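Local atomic coordinates of putative metal-dependent hydrolase (Parabacteroides distasonis ATCC 8503, PDB entry 3KL7), a protein that binds two zinc ions and is probably a metal-dependent hydrolase of the metallo-beta-lactamase superfamily. Residues G147-L150 against L155-Y158; M188-A193 against I215-D220. One frame throughout, in Å; residues are numbered along the deposited sequence.

Contact 1: G147-L150 against L155-Y158; sequences GYIL and LRVY
Leu150 and Val157 face each other as a hydrogen-bonded antiparallel pair. Leu150 N gives its hydrogen to Val157 O at 2.8 Å, and Val157 N returns the bond to Leu150 O, also at 2.8 Å. Both are nearly straight. One step along, Ile149 and Tyr158 make the non-hydrogen-bonded pair, and here the alpha carbons close to 4.4 Å. Ile149 CA also lies 3.4 Å from Val157 O in a CA-H...O contact.

Arg156 can be followed outward from CB. The chain runs through CG and CD and bends at chi3 (58°), which turns the guanidinium back to Ile149. NE has a weak hydrogen bond to Asp174 O. CZ then lies 3.8 Å from Ile149 CG2. This methyl sits over one face of the guanidinium, shifted toward its rim. NH1 is 3.6 Å from Ile149 CG2 and forms a salt bridge with Glu125. NH2 meets Ile149 CD1 at 3.7 Å and makes a hydrogen bond to Lys173 O. The polar partners thus hold the flat group in place while Ile149 packs on one face near the rim.

On the same sheet face Tyr158 CD1 touches Ile149 CG1 at 4.2 Å. Leu150 and Val157 point to the other face, where Val157 meets Leu30. The arrangement is a beta hairpin in one of the two mixed sheets of the metallo-beta-lactamase fold.

Contact 2: M188-A193 against I215-D220; sequences MTVSQA and IGELKD
Val190 meets Leu218 and Glu217 where the first turn of helix 190-200 comes up against helix 217-221. Val190 and Leu218 together form the packed part. Val190 CG1 comes within 3.7 Å of Leu218 N. Leu218 CD1 lies 3.6 Å from Val190 O and 4.0 Å from Ala193 CB, so one methyl reaches both the backbone and a side chain of the other helix. CG is anti to the backbone N (chi1 -168°), and this carries the branch to that helix. Leu205 and Pro207 of strand 204-208 also touch this leucine.

Leu218 and Ala193 are buried, but Glu217 is exposed at the solvent edge. Its CG lies 3.8 Å from Val190 CG1, and the two side chains cross at about a right angle. The carboxylate makes no bond to 188-193.

Thr189 and Gln192 form a capping box: Gln192 N bonds to Thr189 OG1 at 3.2 Å, and Thr189 N bonds to Gln192 OE1 at 3.0 Å, on a lone pair in the carbonyl plane.

No hydrogen bond joins the two segments. Polar groups on each side bond within their own segment or to neighbours, such as Gln192 to Glu164. Without directional bonds across it, the contact depends on apolar burial.

Contact 1 belongs to the core, and contact 2 lies nearer the surface. Their centres are 21 Å apart and they do not touch. Contact 1 joins two neighbouring strands, and paired backbone bonds set its register. Contact 2 brings together two helices mainly through side chains, with no hydrogen bond between them. Contact 1 is inside the sheet; contact 2 packs against it. Strand 155-159 pairs with strand 177-181, whose residues Leu180 and Pro181 touch Met188, while Leu218 packs on Leu205 and Pro207 of strand 204-208. Charge also differs. Arg156 is held by a salt bridge and hydrogen bonds to residues beyond the hairpin, whereas Glu217 lends mainly its carbon chain.

Contact 1: G147-L150 against L155-Y158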
loop_
_atom_site.group_PDB
_atom_site.type_symbol
_atom_site.label_atom_id
_atom_site.label_comp_id
_atom_site.label_asym_id
_atom_site.label_seq_id
_atom_site.Cartn_x
_atom_site.Cartn_y
_atom_site.Cartn_z
ATOM N N GLY A 147 -6.633 3.715 1.654
ATOM C CA GLY A 147 -5.417 3.615 0.853
ATOM C C GLY A 147 -4.580 4.835 1.257
ATOM O O GLY A 147 -5.106 5.729 1.921
ATOM N N TYR A 148 -3.288 4.863 0.866
ATOM C CA TYR A 148 -2.378 6.001 1.174
ATOM C C TYR A 148 -1.584 6.438 -0.036
ATOM O O TYR A 148 -1.162 5.626 -0.814
ATOM C CB TYR A 148 -1.380 5.626 2.283
ATOM C CG TYR A 148 -2.042 5.255 3.545
ATOM C CD1 TYR A 148 -2.717 6.210 4.298
ATOM C CD2 TYR A 148 -2.035 3.942 3.997
ATOM C CE1 TYR A 148 -3.350 5.868 5.466
ATOM C CE2 TYR A 148 -2.665 3.597 5.150
ATOM C CZ TYR A 148 -3.330 4.564 5.891
ATOM O OH TYR A 148 -3.977 4.214 7.060
ATOM N N ILE A 149 -1.396 7.752 -0.179
ATOM C CA ILE A 149 -0.453 8.290 -1.135
ATOM C C ILE A 149 0.680 8.864 -0.304
ATOM O O ILE A 149 0.458 9.731 0.548
ATOM C CB ILE A 149 -1.065 9.431 -2.019
ATOM C CG1 ILE A 149 -2.390 9.012 -2.636
ATOM C CG2 ILE A 149 -0.093 9.848 -3.111
ATOM C CD1 ILE A 149 -3.077 10.153 -3.405
ATOM N N LEU A 150 1.881 8.364 -0.550
ATOM C CA LEU A 150 3.059 8.763 0.165
ATOM C C LEU A 150 3.916 9.532 -0.764
ATOM O O LEU A 150 4.248 9.044 -1.848
ATOM C CB LEU A 150 3.814 7.526 0.641
ATOM C CG LEU A 150 2.954 6.571 1.438
ATOM C CD1 LEU A 150 3.744 5.320 1.800
ATOM C CD2 LEU A 150 2.436 7.287 2.676
ATOM N N LEU A 155 8.187 12.326 -5.398
ATOM C CA LEU A 155 7.873 10.974 -5.857
ATOM C C LEU A 155 6.647 10.490 -5.117
ATOM O O LEU A 155 6.681 10.361 -3.903
ATOM C CB LEU A 155 9.051 10.034 -5.585
ATOM C CG LEU A 155 8.933 8.631 -6.146
ATOM C CD1 LEU A 155 9.160 8.658 -7.611
ATOM C CD2 LEU A 155 9.944 7.730 -5.481
ATOM N N ARG A 156 5.566 10.221 -5.856
ATOM C CA ARG A 156 4.277 9.821 -5.251
ATOM C C ARG A 156 4.003 8.336 -5.400
ATOM O O ARG A 156 3.947 7.818 -6.491
ATOM C CB ARG A 156 3.119 10.654 -5.844
ATOM C CG ARG A 156 3.193 12.151 -5.426
ATOM C CD ARG A 156 2.343 13.102 -6.289
ATOM N NE ARG A 156 0.907 12.779 -6.342
ATOM C CZ ARG A 156 0.054 12.901 -5.316
ATOM N NH1 ARG A 156 0.467 13.294 -4.130
ATOM N NH2 ARG A 156 -1.217 12.608 -5.485
ATOM N N VAL A 157 3.841 7.667 -4.276
ATOM C CA VAL A 157 3.631 6.214 -4.240
ATOM C C VAL A 157 2.250 5.975 -3.681
ATOM O O VAL A 157 1.964 6.365 -2.551
ATOM C CB VAL A 157 4.669 5.521 -3.326
ATOM C CG1 VAL A 157 4.458 3.999 -3.299
ATOM C CG2 VAL A 157 6.083 5.873 -3.766
ATOM N N TYR A 158 1.385 5.360 -4.481
ATOM C CA TYR A 158 0.002 5.055 -4.064
ATOM C C TYR A 158 -0.079 3.609 -3.624
ATOM O O TYR A 158 0.167 2.704 -4.411
ATOM C CB TYR A 158 -0.961 5.323 -5.221
ATOM C CG TYR A 158 -2.385 4.825 -5.012
ATOM C CD1 TYR A 158 -3.024 4.976 -3.802
ATOM C CD2 TYR A 158 -3.086 4.237 -6.047
ATOM C CE1 TYR A 158 -4.345 4.530 -3.615
ATOM C CE2 TYR A 158 -4.406 3.775 -5.868
ATOM C CZ TYR A 158 -5.020 3.927 -4.648
ATOM O OH TYR A 158 -6.323 3.476 -4.469
#

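Contact 2: M188-A193 against I215-D220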
loop_
_atom_site.group_PDB
_atom_site.type_symbol
_atom_site.label_atom_id
_atom_site.label_comp_id
_atom_site.label_asym_id
_atom_site.label_seq_id
_atom_site.Cartn_x
_atom_site.Cartn_y
_atom_site.Cartn_z
HETATM N N MSE A 188 -9.494 -7.141 -6.423
HETATM C CA MSE A 188 -9.742 -6.981 -7.870
HETATM C C MSE A 188 -9.373 -8.204 -8.748
HETATM O O MSE A 188 -8.400 -8.955 -8.455
HETATM C CB MSE A 188 -8.996 -5.733 -8.400
HETATM C CG MSE A 188 -9.692 -4.424 -8.058
HETATM SE SE MSE A 188 -8.876 -2.837 -8.811
HETATM C CE MSE A 188 -7.458 -2.674 -7.513
ATOM N N THR A 189 -10.145 -8.389 -9.826
ATOM C CA THR A 189 -9.765 -9.308 -10.904
ATOM C C THR A 189 -8.782 -8.586 -11.796
ATOM O O THR A 189 -8.536 -7.379 -11.623
ATOM C CB THR A 189 -10.957 -9.710 -11.775
ATOM O OG1 THR A 189 -11.424 -8.553 -12.492
ATOM C CG2 THR A 189 -12.107 -10.323 -10.914
ATOM N N VAL A 190 -8.214 -9.303 -12.758
ATOM C CA VAL A 190 -7.194 -8.717 -13.632
ATOM C C VAL A 190 -7.795 -7.585 -14.445
ATOM O O VAL A 190 -7.187 -6.522 -14.580
ATOM C CB VAL A 190 -6.559 -9.784 -14.541
ATOM C CG1 VAL A 190 -5.758 -9.139 -15.665
ATOM C CG2 VAL A 190 -5.678 -10.747 -13.693
ATOM N N SER A 191 -9.002 -7.797 -14.957
ATOM C CA SER A 191 -9.685 -6.777 -15.747
ATOM C C SER A 191 -10.008 -5.539 -14.937
ATOM O O SER A 191 -9.870 -4.428 -15.435
ATOM C CB SER A 191 -10.938 -7.330 -16.384
ATOM O OG SER A 191 -10.600 -8.151 -17.485
ATOM N N GLN A 192 -10.425 -5.733 -13.685
ATOM C CA GLN A 192 -10.727 -4.611 -12.789
ATOM C C GLN A 192 -9.503 -3.799 -12.508
ATOM O O GLN A 192 -9.554 -2.587 -12.546
ATOM C CB GLN A 192 -11.278 -5.103 -11.474
ATOM C CG GLN A 192 -12.741 -5.248 -11.430
ATOM C CD GLN A 192 -13.189 -5.795 -10.100
ATOM O OE1 GLN A 192 -12.507 -6.602 -9.515
ATOM N NE2 GLN A 192 -14.338 -5.348 -9.622
ATOM N N ALA A 193 -8.399 -4.485 -12.191
ATOM C CA ALA A 193 -7.119 -3.843 -11.961
ATOM C C ALA A 193 -6.675 -3.021 -13.178
ATOM O O ALA A 193 -6.195 -1.892 -13.032
ATOM C CB ALA A 193 -6.074 -4.881 -11.631
ATOM N N ILE A 215 -1.067 -13.551 -12.407
ATOM C CA ILE A 215 -0.987 -12.111 -12.489
ATOM C C ILE A 215 -0.361 -11.630 -13.814
ATOM O O ILE A 215 -0.598 -10.491 -14.249
ATOM C CB ILE A 215 -0.223 -11.543 -11.264
ATOM C CG1 ILE A 215 -0.620 -10.079 -11.004
ATOM C CG2 ILE A 215 1.322 -11.715 -11.454
ATOM C CD1 ILE A 215 -2.138 -9.831 -10.923
ATOM N N GLY A 216 0.407 -12.505 -14.463
ATOM C CA GLY A 216 1.023 -12.189 -15.749
ATOM C C GLY A 216 0.049 -11.598 -16.761
ATOM O O GLY A 216 0.439 -10.829 -17.629
ATOM N N GLU A 217 -1.221 -11.961 -16.649
ATOM C CA GLU A 217 -2.237 -11.486 -17.584
ATOM C C GLU A 217 -2.454 -9.944 -17.475
ATOM O O GLU A 217 -2.944 -9.315 -18.413
ATOM C CB GLU A 217 -3.560 -12.262 -17.356
ATOM C CG GLU A 217 -4.788 -11.801 -18.220
ATOM C CD GLU A 217 -4.844 -12.428 -19.639
ATOM O OE1 GLU A 217 -3.983 -13.323 -19.967
ATOM O OE2 GLU A 217 -5.772 -12.013 -20.427
ATOM N N LEU A 218 -2.076 -9.354 -16.342
ATOM C CA LEU A 218 -2.184 -7.901 -16.165
ATOM C C LEU A 218 -1.235 -7.152 -17.127
ATOM O O LEU A 218 -1.584 -6.120 -17.626
ATOM C CB LEU A 218 -1.896 -7.504 -14.704
ATOM C CG LEU A 218 -2.244 -6.062 -14.288
ATOM C CD1 LEU A 218 -3.661 -5.665 -14.751
ATOM C CD2 LEU A 218 -2.106 -5.899 -12.751
ATOM N N LYS A 219 -0.043 -7.706 -17.387
ATOM C CA LYS A 219 0.874 -7.099 -18.384
ATOM C C LYS A 219 0.231 -7.092 -19.730
ATOM O O LYS A 219 0.295 -6.111 -20.433
ATOM C CB LYS A 219 2.220 -7.848 -18.472
ATOM C CG LYS A 219 2.977 -7.904 -17.192
ATOM C CD LYS A 219 4.350 -8.535 -17.363
ATOM C CE LYS A 219 5.421 -7.487 -17.564
ATOM N NZ LYS A 219 6.755 -8.023 -17.193
ATOM N N ASP A 220 -0.394 -8.215 -20.094
ATOM C CA ASP A 220 -1.083 -8.324 -21.377
ATOM C C ASP A 220 -2.251 -7.366 -21.405
ATOM O O ASP A 220 -2.430 -6.630 -22.365
ATOM C CB ASP A 220 -1.593 -9.764 -21.624
ATOM C CG ASP A 220 -0.449 -10.793 -21.786
ATOM O OD1 ASP A 220 0.709 -10.383 -22.056
ATOM O OD2 ASP A 220 -0.726 -12.022 -21.642
#